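Local structure of Dye-decolorizing peroxidase (Irpex lacteus, 7D8M) at residues D23-V28 against D152-A157; F221-L227 against V427-G433; A239-Q243 against L413-N417; I394-L398 against R408-G412. The protein probably uses a bound heme b to reduce peroxide and oxidise dyes and other substrates. One frame throughout, in Å; residues are numbered along the deposited sequence.

Interaction 1 (D23-V28 against D152-A157)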
# COMPACT_ATOMS: atom_id res chain seq x y z
N ASP A 23 -12.58 -6.55 -8.66
CA ASP A 23 -12.52 -7.70 -7.77
C ASP A 23 -11.26 -8.54 -7.98
O ASP A 23 -10.77 -9.16 -7.04
CB ASP A 23 -13.76 -8.56 -7.99
CG ASP A 23 -14.17 -9.34 -6.76
OD1 ASP A 23 -14.59 -8.72 -5.75
OD2 ASP A 23 -14.08 -10.58 -6.83
N LYS A 24 -10.74 -8.57 -9.21
CA LYS A 24 -9.57 -9.37 -9.59
C LYS A 24 -8.50 -8.46 -10.15
O LYS A 24 -8.78 -7.66 -11.05
CB LYS A 24 -9.94 -10.44 -10.63
CG LYS A 24 -11.25 -11.20 -10.38
CD LYS A 24 -11.10 -12.24 -9.24
CE LYS A 24 -12.46 -12.80 -8.82
NZ LYS A 24 -12.36 -13.76 -7.68
N GLU A 25 -7.26 -8.58 -9.65
CA GLU A 25 -6.17 -7.75 -10.13
C GLU A 25 -4.97 -8.63 -10.44
O GLU A 25 -4.47 -9.33 -9.55
CB GLU A 25 -5.80 -6.66 -9.11
CG GLU A 25 -4.92 -5.58 -9.73
CD GLU A 25 -4.47 -4.49 -8.78
OE1 GLU A 25 -4.81 -4.54 -7.57
OE2 GLU A 25 -3.75 -3.57 -9.24
N LYS A 26 -4.51 -8.58 -11.69
CA LYS A 26 -3.35 -9.35 -12.14
C LYS A 26 -2.15 -8.41 -12.27
O LYS A 26 -2.27 -7.32 -12.83
CB LYS A 26 -3.65 -10.00 -13.50
CG LYS A 26 -2.60 -10.97 -14.02
CD LYS A 26 -3.13 -11.66 -15.29
CE LYS A 26 -2.75 -13.11 -15.40
NZ LYS A 26 -2.97 -13.95 -14.22
N PHE A 27 -1.01 -8.85 -11.75
CA PHE A 27 0.24 -8.10 -11.84
C PHE A 27 1.17 -8.85 -12.78
O PHE A 27 1.56 -9.98 -12.49
CB PHE A 27 0.90 -7.94 -10.47
CG PHE A 27 0.11 -7.11 -9.51
CD1 PHE A 27 -0.93 -7.68 -8.77
CD2 PHE A 27 0.38 -5.76 -9.34
CE1 PHE A 27 -1.67 -6.92 -7.88
CE2 PHE A 27 -0.35 -4.98 -8.46
CZ PHE A 27 -1.38 -5.56 -7.73
N VAL A 28 1.51 -8.23 -13.92
CA VAL A 28 2.37 -8.86 -14.92
C VAL A 28 3.71 -8.15 -14.89
O VAL A 28 3.85 -7.04 -15.43
CB VAL A 28 1.74 -8.82 -16.32
CG1 VAL A 28 2.66 -9.53 -17.32
CG2 VAL A 28 0.37 -9.47 -16.30
N ASP A 152 4.03 -13.50 -12.64
CA ASP A 152 2.62 -13.29 -12.99
C ASP A 152 1.78 -13.61 -11.75
O ASP A 152 1.57 -14.78 -11.44
CB ASP A 152 2.23 -14.17 -14.18
CG ASP A 152 0.89 -13.79 -14.79
OD1 ASP A 152 0.04 -13.24 -14.07
OD2 ASP A 152 0.68 -14.06 -16.00
N LEU A 153 1.31 -12.57 -11.06
CA LEU A 153 0.64 -12.73 -9.76
C LEU A 153 -0.83 -12.34 -9.88
O LEU A 153 -1.15 -11.22 -10.29
CB LEU A 153 1.33 -11.88 -8.69
CG LEU A 153 0.59 -11.86 -7.36
CD1 LEU A 153 0.61 -13.24 -6.75
CD2 LEU A 153 1.20 -10.84 -6.39
N ASP A 154 -1.72 -13.27 -9.53
CA ASP A 154 -3.15 -12.97 -9.43
C ASP A 154 -3.52 -12.62 -8.00
O ASP A 154 -3.16 -13.33 -7.06
CB ASP A 154 -3.99 -14.16 -9.89
CG ASP A 154 -3.83 -14.44 -11.38
OD1 ASP A 154 -3.87 -13.48 -12.16
OD2 ASP A 154 -3.63 -15.62 -11.76
N SER A 155 -4.24 -11.52 -7.83
CA SER A 155 -4.78 -11.14 -6.55
C SER A 155 -6.29 -11.03 -6.71
O SER A 155 -6.80 -10.85 -7.83
CB SER A 155 -4.19 -9.81 -6.06
OG SER A 155 -4.55 -8.76 -6.94
N ALA A 156 -7.02 -11.19 -5.61
CA ALA A 156 -8.47 -11.17 -5.65
C ALA A 156 -9.03 -10.67 -4.33
O ALA A 156 -8.48 -10.98 -3.26
CB ALA A 156 -9.03 -12.56 -5.97
N ALA A 157 -10.11 -9.90 -4.40
CA ALA A 157 -10.81 -9.52 -3.18
C ALA A 157 -11.35 -10.77 -2.49
O ALA A 157 -11.73 -11.75 -3.14
CB ALA A 157 -11.95 -8.55 -3.47

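Interaction 2 (F221-L227 against V427-G433). With HEM (protoporphyrin IX containing Fe), chain B.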
# COMPACT_ATOMS: atom_id res chain seq x y z
N PHE A 221 5.57 -1.58 -5.21
CA PHE A 221 4.94 -2.89 -5.09
C PHE A 221 5.69 -3.76 -4.08
O PHE A 221 6.92 -3.86 -4.12
CB PHE A 221 4.87 -3.63 -6.43
CG PHE A 221 4.28 -5.02 -6.31
CD1 PHE A 221 2.91 -5.21 -6.44
CD2 PHE A 221 5.10 -6.12 -6.04
CE1 PHE A 221 2.36 -6.47 -6.30
CE2 PHE A 221 4.56 -7.39 -5.90
CZ PHE A 221 3.18 -7.57 -6.03
N ARG A 222 4.92 -4.41 -3.20
CA ARG A 222 5.45 -5.39 -2.26
C ARG A 222 4.51 -6.59 -2.23
O ARG A 222 3.31 -6.42 -2.02
CB ARG A 222 5.57 -4.81 -0.84
CG ARG A 222 6.40 -3.56 -0.71
CD ARG A 222 7.23 -3.62 0.59
NE ARG A 222 8.50 -4.20 0.27
CZ ARG A 222 9.35 -4.79 1.10
NH1 ARG A 222 9.12 -4.87 2.41
NH2 ARG A 222 10.46 -5.29 0.57
N LYS A 223 5.05 -7.78 -2.44
CA LYS A 223 4.32 -9.01 -2.16
C LYS A 223 4.53 -9.35 -0.69
O LYS A 223 5.63 -9.78 -0.31
CB LYS A 223 4.79 -10.14 -3.06
CG LYS A 223 4.03 -11.43 -2.81
CD LYS A 223 4.37 -12.52 -3.82
CE LYS A 223 3.58 -13.78 -3.55
NZ LYS A 223 4.13 -14.53 -2.38
N LEU A 224 3.49 -9.19 0.13
CA LEU A 224 3.57 -9.36 1.59
C LEU A 224 2.77 -10.59 1.99
O LEU A 224 1.53 -10.55 2.05
CB LEU A 224 3.08 -8.11 2.31
CG LEU A 224 3.84 -6.83 1.94
CD1 LEU A 224 3.25 -5.62 2.63
CD2 LEU A 224 5.35 -6.96 2.24
N LYS A 225 3.48 -11.69 2.23
CA LYS A 225 2.87 -12.94 2.65
C LYS A 225 2.36 -12.84 4.09
O LYS A 225 3.03 -12.25 4.94
CB LYS A 225 3.90 -14.06 2.54
CG LYS A 225 3.46 -15.41 3.06
CD LYS A 225 4.68 -16.34 3.17
CE LYS A 225 4.38 -17.76 2.72
NZ LYS A 225 5.62 -18.41 2.20
N GLN A 226 1.19 -13.41 4.36
CA GLN A 226 0.55 -13.30 5.67
C GLN A 226 0.33 -14.67 6.29
O GLN A 226 -0.19 -15.58 5.64
CB GLN A 226 -0.80 -12.57 5.56
CG GLN A 226 -0.67 -11.06 5.35
CD GLN A 226 -1.99 -10.38 5.06
OE1 GLN A 226 -2.30 -10.07 3.91
NE2 GLN A 226 -2.77 -10.13 6.11
N LEU A 227 0.70 -14.79 7.58
CA LEU A 227 0.55 -16.02 8.36
C LEU A 227 -0.65 -15.82 9.28
O LEU A 227 -0.51 -15.40 10.43
CB LEU A 227 1.82 -16.32 9.14
CG LEU A 227 3.15 -16.26 8.39
CD1 LEU A 227 4.32 -16.70 9.28
CD2 LEU A 227 3.08 -17.09 7.08
N VAL A 427 4.30 -12.08 11.45
CA VAL A 427 3.10 -12.59 10.78
C VAL A 427 2.99 -12.09 9.34
O VAL A 427 2.10 -12.56 8.60
CB VAL A 427 1.82 -12.24 11.56
CG1 VAL A 427 1.82 -12.95 12.91
CG2 VAL A 427 1.73 -10.73 11.75
N ILE A 428 3.84 -11.16 8.94
CA ILE A 428 3.92 -10.65 7.58
C ILE A 428 5.36 -10.83 7.12
O ILE A 428 6.29 -10.38 7.80
CB ILE A 428 3.49 -9.18 7.51
CG1 ILE A 428 2.00 -9.06 7.79
CG2 ILE A 428 3.84 -8.58 6.15
CD1 ILE A 428 1.54 -7.65 7.96
N ILE A 429 5.54 -11.51 6.00
CA ILE A 429 6.86 -11.82 5.48
C ILE A 429 6.96 -11.20 4.11
O ILE A 429 6.12 -11.48 3.24
CB ILE A 429 7.12 -13.34 5.44
CG1 ILE A 429 7.18 -13.88 6.88
CG2 ILE A 429 8.41 -13.64 4.73
CD1 ILE A 429 7.18 -15.37 6.96
N SER A 430 7.95 -10.34 3.92
CA SER A 430 8.16 -9.70 2.62
C SER A 430 8.72 -10.70 1.64
O SER A 430 9.78 -11.29 1.88
CB SER A 430 9.10 -8.51 2.75
OG SER A 430 9.37 -7.96 1.48
N ASN A 431 8.01 -10.92 0.53
CA ASN A 431 8.55 -11.65 -0.61
C ASN A 431 9.13 -10.71 -1.66
O ASN A 431 9.33 -11.13 -2.80
CB ASN A 431 7.47 -12.55 -1.24
CG ASN A 431 6.96 -13.63 -0.29
OD1 ASN A 431 5.80 -14.01 -0.35
ND2 ASN A 431 7.83 -14.14 0.57
N GLY A 432 9.35 -9.46 -1.30
CA GLY A 432 10.00 -8.52 -2.20
C GLY A 432 9.06 -7.88 -3.21
O GLY A 432 7.85 -8.05 -3.22
N GLY A 433 9.68 -7.09 -4.08
CA GLY A 433 8.95 -6.31 -5.06
C GLY A 433 9.89 -5.35 -5.76
O GLY A 433 11.10 -5.60 -5.83
CHA HEM B . -3.92 1.12 7.14
CHB HEM B . -3.40 -3.70 7.09
CHC HEM B . 0.96 -3.18 5.01
CHD HEM B . 0.64 1.63 5.53
C1A HEM B . -4.18 -0.22 7.29
C2A HEM B . -5.41 -0.81 7.78
C3A HEM B . -5.27 -2.15 7.75
C4A HEM B . -3.95 -2.44 7.25
CMA HEM B . -6.29 -3.22 8.17
CAA HEM B . -6.66 0.00 8.23
CBA HEM B . -7.58 0.26 7.04
CGA HEM B . -7.41 1.67 6.50
O1A HEM B . -7.20 2.61 7.31
O2A HEM B . -7.53 1.87 5.26
C1B HEM B . -2.20 -3.97 6.49
C2B HEM B . -1.71 -5.29 6.16
C3B HEM B . -0.50 -5.14 5.60
C4B HEM B . -0.20 -3.73 5.54
CMB HEM B . -2.50 -6.60 6.48
CAB HEM B . 0.46 -6.22 5.03
CBB HEM B . 0.07 -7.45 4.69
C1C HEM B . 1.30 -1.84 5.03
C2C HEM B . 2.58 -1.26 4.65
C3C HEM B . 2.48 0.08 4.79
C4C HEM B . 1.15 0.38 5.28
CMC HEM B . 3.78 -2.10 4.15
CAC HEM B . 3.55 1.18 4.54
CBC HEM B . 4.87 0.94 4.58
C1D HEM B . -0.66 1.91 5.89
C2D HEM B . -1.30 3.22 5.89
C3D HEM B . -2.55 3.07 6.34
C4D HEM B . -2.76 1.67 6.64
CMD HEM B . -0.67 4.56 5.48
CAD HEM B . -3.58 4.20 6.52
CBD HEM B . -3.42 4.79 7.93
CGD HEM B . -4.33 5.98 8.15
O1D HEM B . -4.89 6.10 9.26
O2D HEM B . -4.50 6.81 7.21
NA HEM B . -3.31 -1.25 6.99
NB HEM B . -1.25 -3.03 6.10
NC HEM B . 0.47 -0.81 5.41
ND HEM B . -1.58 0.98 6.33
FE HEM B . -1.34 -1.05 6.35
O HOH W 1 8.30 -16.75 2.54

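Interaction 3 (A239-Q243 against L413-N417)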
# COMPACT_ATOMS: atom_id res chain seq x y z
N ALA A 239 -4.51 -12.99 24.97
CA ALA A 239 -5.75 -12.23 25.08
C ALA A 239 -5.73 -11.26 26.25
O ALA A 239 -5.24 -11.58 27.34
CB ALA A 239 -6.94 -13.18 25.23
N LEU A 240 -6.26 -10.07 26.02
CA LEU A 240 -6.25 -9.01 27.01
C LEU A 240 -7.46 -9.14 27.93
O LEU A 240 -8.37 -9.94 27.71
CB LEU A 240 -6.24 -7.64 26.34
CG LEU A 240 -4.96 -7.28 25.57
CD1 LEU A 240 -5.17 -6.00 24.77
CD2 LEU A 240 -3.77 -7.14 26.50
N GLN A 241 -7.46 -8.31 28.98
CA GLN A 241 -8.57 -8.24 29.93
C GLN A 241 -8.93 -6.78 30.18
O GLN A 241 -8.05 -5.91 30.17
CB GLN A 241 -8.22 -8.91 31.26
CG GLN A 241 -8.67 -10.35 31.39
CD GLN A 241 -10.17 -10.53 31.30
OE1 GLN A 241 -10.93 -9.56 31.34
NE2 GLN A 241 -10.60 -11.78 31.18
N ASN A 242 -10.22 -6.53 30.39
CA ASN A 242 -10.67 -5.23 30.86
C ASN A 242 -10.45 -5.11 32.37
O ASN A 242 -10.11 -6.09 33.05
CB ASN A 242 -12.14 -5.00 30.49
CG ASN A 242 -13.06 -6.12 30.99
OD1 ASN A 242 -12.71 -6.87 31.90
ND2 ASN A 242 -14.24 -6.22 30.39
N GLN A 243 -10.62 -3.90 32.92
CA GLN A 243 -10.48 -3.77 34.36
C GLN A 243 -11.54 -4.58 35.09
O GLN A 243 -11.28 -5.12 36.18
CB GLN A 243 -10.52 -2.31 34.80
CG GLN A 243 -9.87 -2.06 36.18
CD GLN A 243 -8.35 -1.87 36.09
OE1 GLN A 243 -7.82 -1.47 35.05
NE2 GLN A 243 -7.65 -2.17 37.19
N LEU A 413 0.51 -1.93 24.08
CA LEU A 413 -0.66 -2.63 23.54
C LEU A 413 -1.68 -2.97 24.63
O LEU A 413 -2.88 -3.03 24.35
CB LEU A 413 -0.23 -3.90 22.81
CG LEU A 413 0.64 -3.69 21.58
CD1 LEU A 413 0.93 -5.04 20.97
CD2 LEU A 413 -0.07 -2.78 20.57
N ASP A 414 -1.22 -3.19 25.87
CA ASP A 414 -2.11 -3.43 27.00
C ASP A 414 -2.62 -2.10 27.55
O ASP A 414 -1.83 -1.32 28.10
CB ASP A 414 -1.40 -4.24 28.09
CG ASP A 414 -2.35 -4.73 29.17
OD1 ASP A 414 -3.49 -4.23 29.24
OD2 ASP A 414 -1.96 -5.62 29.95
N PRO A 415 -3.91 -1.81 27.43
CA PRO A 415 -4.40 -0.49 27.86
C PRO A 415 -4.30 -0.30 29.36
O PRO A 415 -4.35 0.85 29.82
CB PRO A 415 -5.86 -0.47 27.38
CG PRO A 415 -6.23 -1.93 27.24
CD PRO A 415 -4.99 -2.67 26.88
N ARG A 416 -4.15 -1.38 30.12
CA ARG A 416 -4.04 -1.33 31.57
C ARG A 416 -2.59 -1.26 32.04
O ARG A 416 -2.35 -1.19 33.24
CB ARG A 416 -4.71 -2.55 32.20
CG ARG A 416 -6.08 -2.87 31.62
CD ARG A 416 -7.09 -3.20 32.68
NE ARG A 416 -7.08 -4.60 33.06
CZ ARG A 416 -6.79 -5.05 34.28
NH1 ARG A 416 -6.47 -4.18 35.24
NH2 ARG A 416 -6.82 -6.35 34.54
N ASN A 417 -1.64 -1.28 31.12
CA ASN A 417 -0.23 -1.31 31.49
C ASN A 417 0.62 -0.96 30.28
O ASN A 417 1.07 -1.85 29.56
CB ASN A 417 0.16 -2.69 32.04
CG ASN A 417 1.60 -2.75 32.49
OD1 ASN A 417 2.32 -1.75 32.47
ND2 ASN A 417 2.04 -3.94 32.90
O HOH W 2 -5.17 -6.87 30.18

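Interaction 4 (I394-L398 against R408-G412)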
# COMPACT_ATOMS: atom_id res chain seq x y z
N ILE A 394 8.13 6.77 28.22
CA ILE A 394 7.13 5.92 27.59
C ILE A 394 7.81 5.12 26.48
O ILE A 394 8.29 5.69 25.50
CB ILE A 394 5.96 6.75 27.04
CG1 ILE A 394 5.18 7.39 28.20
CG2 ILE A 394 5.03 5.87 26.20
CD1 ILE A 394 4.13 8.39 27.74
N GLN A 395 7.87 3.80 26.66
CA GLN A 395 8.48 2.91 25.68
C GLN A 395 7.54 2.70 24.50
O GLN A 395 6.31 2.70 24.65
CB GLN A 395 8.82 1.57 26.33
CG GLN A 395 9.90 1.64 27.42
CD GLN A 395 9.98 0.37 28.26
OE1 GLN A 395 9.13 0.13 29.14
NE2 GLN A 395 10.98 -0.46 28.00
N LEU A 396 8.12 2.52 23.32
CA LEU A 396 7.33 2.47 22.10
C LEU A 396 7.54 1.15 21.38
O LEU A 396 6.72 0.23 21.52
CB LEU A 396 7.68 3.67 21.21
CG LEU A 396 7.54 5.01 21.94
CD1 LEU A 396 8.40 6.10 21.32
CD2 LEU A 396 6.09 5.46 22.04
N GLY A 397 8.65 1.03 20.65
CA GLY A 397 8.92 -0.20 19.92
C GLY A 397 8.40 -0.15 18.50
O GLY A 397 8.08 0.91 17.95
N LEU A 398 8.30 -1.34 17.89
CA LEU A 398 7.98 -1.47 16.48
C LEU A 398 6.47 -1.51 16.25
O LEU A 398 5.68 -1.87 17.13
CB LEU A 398 8.61 -2.73 15.89
CG LEU A 398 10.13 -2.90 15.98
CD1 LEU A 398 10.58 -3.99 15.01
CD2 LEU A 398 10.84 -1.57 15.70
N ARG A 408 11.18 -7.83 17.36
CA ARG A 408 9.83 -7.31 17.16
C ARG A 408 9.14 -7.13 18.51
O ARG A 408 8.18 -7.83 18.87
CB ARG A 408 9.05 -8.21 16.21
CG ARG A 408 9.07 -7.70 14.77
CD ARG A 408 8.46 -8.70 13.79
NE ARG A 408 7.11 -9.11 14.17
CZ ARG A 408 6.02 -8.39 13.93
NH1 ARG A 408 6.11 -7.21 13.31
NH2 ARG A 408 4.83 -8.84 14.31
N GLU A 409 9.66 -6.18 19.27
CA GLU A 409 9.10 -5.81 20.56
C GLU A 409 8.27 -4.53 20.42
O GLU A 409 8.76 -3.52 19.91
CB GLU A 409 10.19 -5.60 21.60
CG GLU A 409 9.69 -5.71 23.02
CD GLU A 409 10.78 -5.55 24.07
OE1 GLU A 409 11.85 -4.98 23.77
OE2 GLU A 409 10.55 -6.00 25.22
N THR A 410 7.03 -4.59 20.90
CA THR A 410 6.09 -3.47 20.86
C THR A 410 5.55 -3.23 22.27
O THR A 410 5.10 -4.18 22.92
CB THR A 410 4.93 -3.75 19.90
OG1 THR A 410 5.43 -4.07 18.58
CG2 THR A 410 3.98 -2.55 19.85
N PHE A 411 5.56 -1.98 22.72
CA PHE A 411 4.97 -1.60 24.00
C PHE A 411 3.62 -0.89 23.80
O PHE A 411 3.24 -0.53 22.68
CB PHE A 411 5.92 -0.69 24.80
CG PHE A 411 7.24 -1.33 25.15
CD1 PHE A 411 7.45 -1.88 26.42
CD2 PHE A 411 8.27 -1.38 24.22
CE1 PHE A 411 8.66 -2.46 26.75
CE2 PHE A 411 9.48 -1.96 24.54
CZ PHE A 411 9.68 -2.51 25.81
N GLY A 412 2.90 -0.72 24.91
CA GLY A 412 1.67 0.05 24.94
C GLY A 412 0.41 -0.66 24.47
O GLY A 412 -0.66 -0.05 24.47

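Interaction 1 (D23-V28 against D152-A157)
The Phe27 ring meets strand 147-156 with its edge: Leu153 O lies in the ring plane, and Ser155 OG approaches the same rim, 3.5 Å from Phe27 CE1. Phe221, Leu123, Ala361 and Val363 pack around this ring from elsewhere in the chain, the Phe221 plane turned about 55° from it. Behind the ring the two strands run antiparallel. The hydrogen-bonded pairs are Glu25 with Ser155 and Phe27 with Leu153, where Phe27 N reaches Leu153 O at 2.8 Å. Glu25 O is gripped twice, by Ser155 N at 2.8 Å and by Ser155 OG at 2.7 Å, the two donors coming from opposite faces of its carbonyl plane. A chi1 of 64° sets OG between the backbone N and the carbonyl carbon, which turns the hydroxyl to Glu25 O across the strand pair. On the other face of the sheet Lys26 reaches between Asp152 and Asp154; it makes a weak salt bridge to Asp152 OD1 (NZ to OD1 3.1 Å), with NZ itself not surely placed and its contact with Asp154 doubtful. Helix 129-143 covers this face, and its Arg136 holds Asp152 OD2 in a salt bridge. These are the first and last strands of a four-stranded sheet of order 2-3-1-4, the ferredoxin-like arrangement of the DyP family's alpha+beta barrel domain. The nearby Asp152 carboxylate is consistent with a charged Lys26, while the face turned to strand 359-366 is largely apolar around Phe27 and Leu153, its polar groups matched: Ser155 OG by Glu25 O, the Glu25 carboxylate by Thr338.

Interaction 2 (F221-L227 against V427-G433)
Segments 221-226 and 428-433, of strands 217-226 and 428-438, run antiparallel at 146°, with regular hydrogen bonds between Lys225 and Ile429 and a beta bulge where Lys223 faces both Asn431 and Gly432: Lys223 N binds Gly432 O at 2.9 Å and Asn431 N binds Lys223 O at 2.8 Å. They are the first and fourth strands of the second ferredoxin-like sheet of this DyP-type peroxidase, the one against the heme. Gly433 lies where a CB would run into Phe221 O, so the strand comes close there only because no side chain intervenes. On the face away from the heme, Lys223 stays extended as far as CE, passes across Asn431 and turns at its last torsion (chi4 -76°) to give NZ to Asn431 OD1 at 2.7 Å, the donor tilted 28° from the amide plane. The same ammonium meets Asp357, Glu110 and the Tyr340 hydroxyl. A methionine here is likely to leave both carboxylates without their shared cation and Asn431 OD1 without its donor. Beyond it a water accepts from Lys225 NZ and, weakly, from Asn431 ND2. Ser430 OG accepts from Gly432 N, an ST turn, and sits over one face of the Arg222 guanidinium without a bond to it; Asp104 binds both residues. Leu227 CD1 closes on Ile429 CD1 at 3.9 Å at the far end. On the heme side Leu224, Gln226 and Ile428 line the pocket; Leu224 CB touches Ile428 CG2, and the amide of Gln226, held by Glu166, lies against the heme rim. Ile428 CD1 reaches the vinyl carbon HEM CAB at 3.4 Å.

Interaction 3 (A239-Q243 against L413-N417)
Leu240 and Arg416 carry a loop-to-loop contact at the periphery of the fold, where the loop after helix 228-237 meets the connection between strands 409-411 and 421-423. Leu240 divides its two methyl branches: CD1 touches Pro415 CD at 3.9 Å and the Leu413 carbonyl, while CD2 slides past the Asp414 carboxylate, 3.9 Å from Asp414 CG. The leucine also packs on Leu255, Leu256 and Phe422, which makes this end buried. The opposing segment is shaped by a type I beta turn from Asp414 to Asn417 with an Asx turn inside it, Arg416 N donating to Asp414 OD1 from above the carboxylate plane at 3.1 Å. That turn presents Arg416, whose chain bends at chi2 and chi3 to lay the guanidinium along 241-243. Gln241 O lies at its edge, in plane, and takes a weak bond from Arg416 NE at 3.3 Å. Gln243 CA sits over one face, 3.7 Å above the plane. The Gln243 amide crosses the guanidinium with its plane turned by 76°, and its OE1 comes within 3.0 Å of Arg416 CD. Between the two ends a water accepts from Gln241 N at 3.0 Å and lies 3.3 Å from Asp414 OD1.

Interaction 4 (I394-L398 against R408-G412)
Thr410 OG1 donates to Leu398 O at 2.6 Å, arriving 37° above the carbonyl plane. A chi1 of -56° swings this hydroxyl opposite its own carbonyl carbon and beside the backbone N, across to the neighbouring segment. Two backbone bonds flank it: Phe411 N to Leu396 O at 2.8 Å and Leu398 N to Glu409 O at 3.0 Å. Together they set the incoming 394-398 segment antiparallel to strand 409-411 through a single bridge, Gly397 with Thr410. Strand 421-423 also pairs with 409-411, through Thr410 with Phe422. Gly397 CA passes 3.3 Å from Glu409 O; a CB there would collide with that oxygen, so the close approach needs a glycine. Outward from the backbone, Gln395 lies across one face of the Phe411 ring. Its CB makes a CH-pi contact, 3.6 Å from the ring centroid and near the ring normal, and its extended chain carries the amide over the far rim, NE2 3.3 Å from Phe411 CZ, the two planes 34° apart. Leu396 O sits at the ring edge, in its plane. An alanine in place of Phe411 would strip the Gln395 chain of the surface it lies on and is likely to leave its amide free to turn. At the other end Leu398 CD1 crosses the stem of Arg408 at CG, 4.0 Å away, while the guanidinium donates to the carbonyls of Gly403, Val424 and Pro425. The grip between these segments uses no pair of opposite charges: it rests on carbonyl oxygens taken by N-H and hydroxyl donors, with an aromatic face giving a polar chain its bed.

Overall arrangement
From the N terminus, interaction 1 closes first, joining the first and last strands of the N-terminal sheet, complete before interaction 2 opens. Interaction 2 does the same for the second sheet, whose 221-227 and 427-433 strands enclose some 200 residues. Inside that loop lies interaction 3, joining the loop after helix 228-237 to 413-417, and inside that interaction 4, whose 408-412 segment runs into 413-417. The two sheets touch where Phe27 and Leu153 of interaction 1 pack on Phe221 of interaction 2. Interactions 3 and 4 share one side of the chain's centre; interaction 1 lies on the opposite side from interaction 4, which comes within about 4 Å (nearest atoms) of interaction 2 without touching.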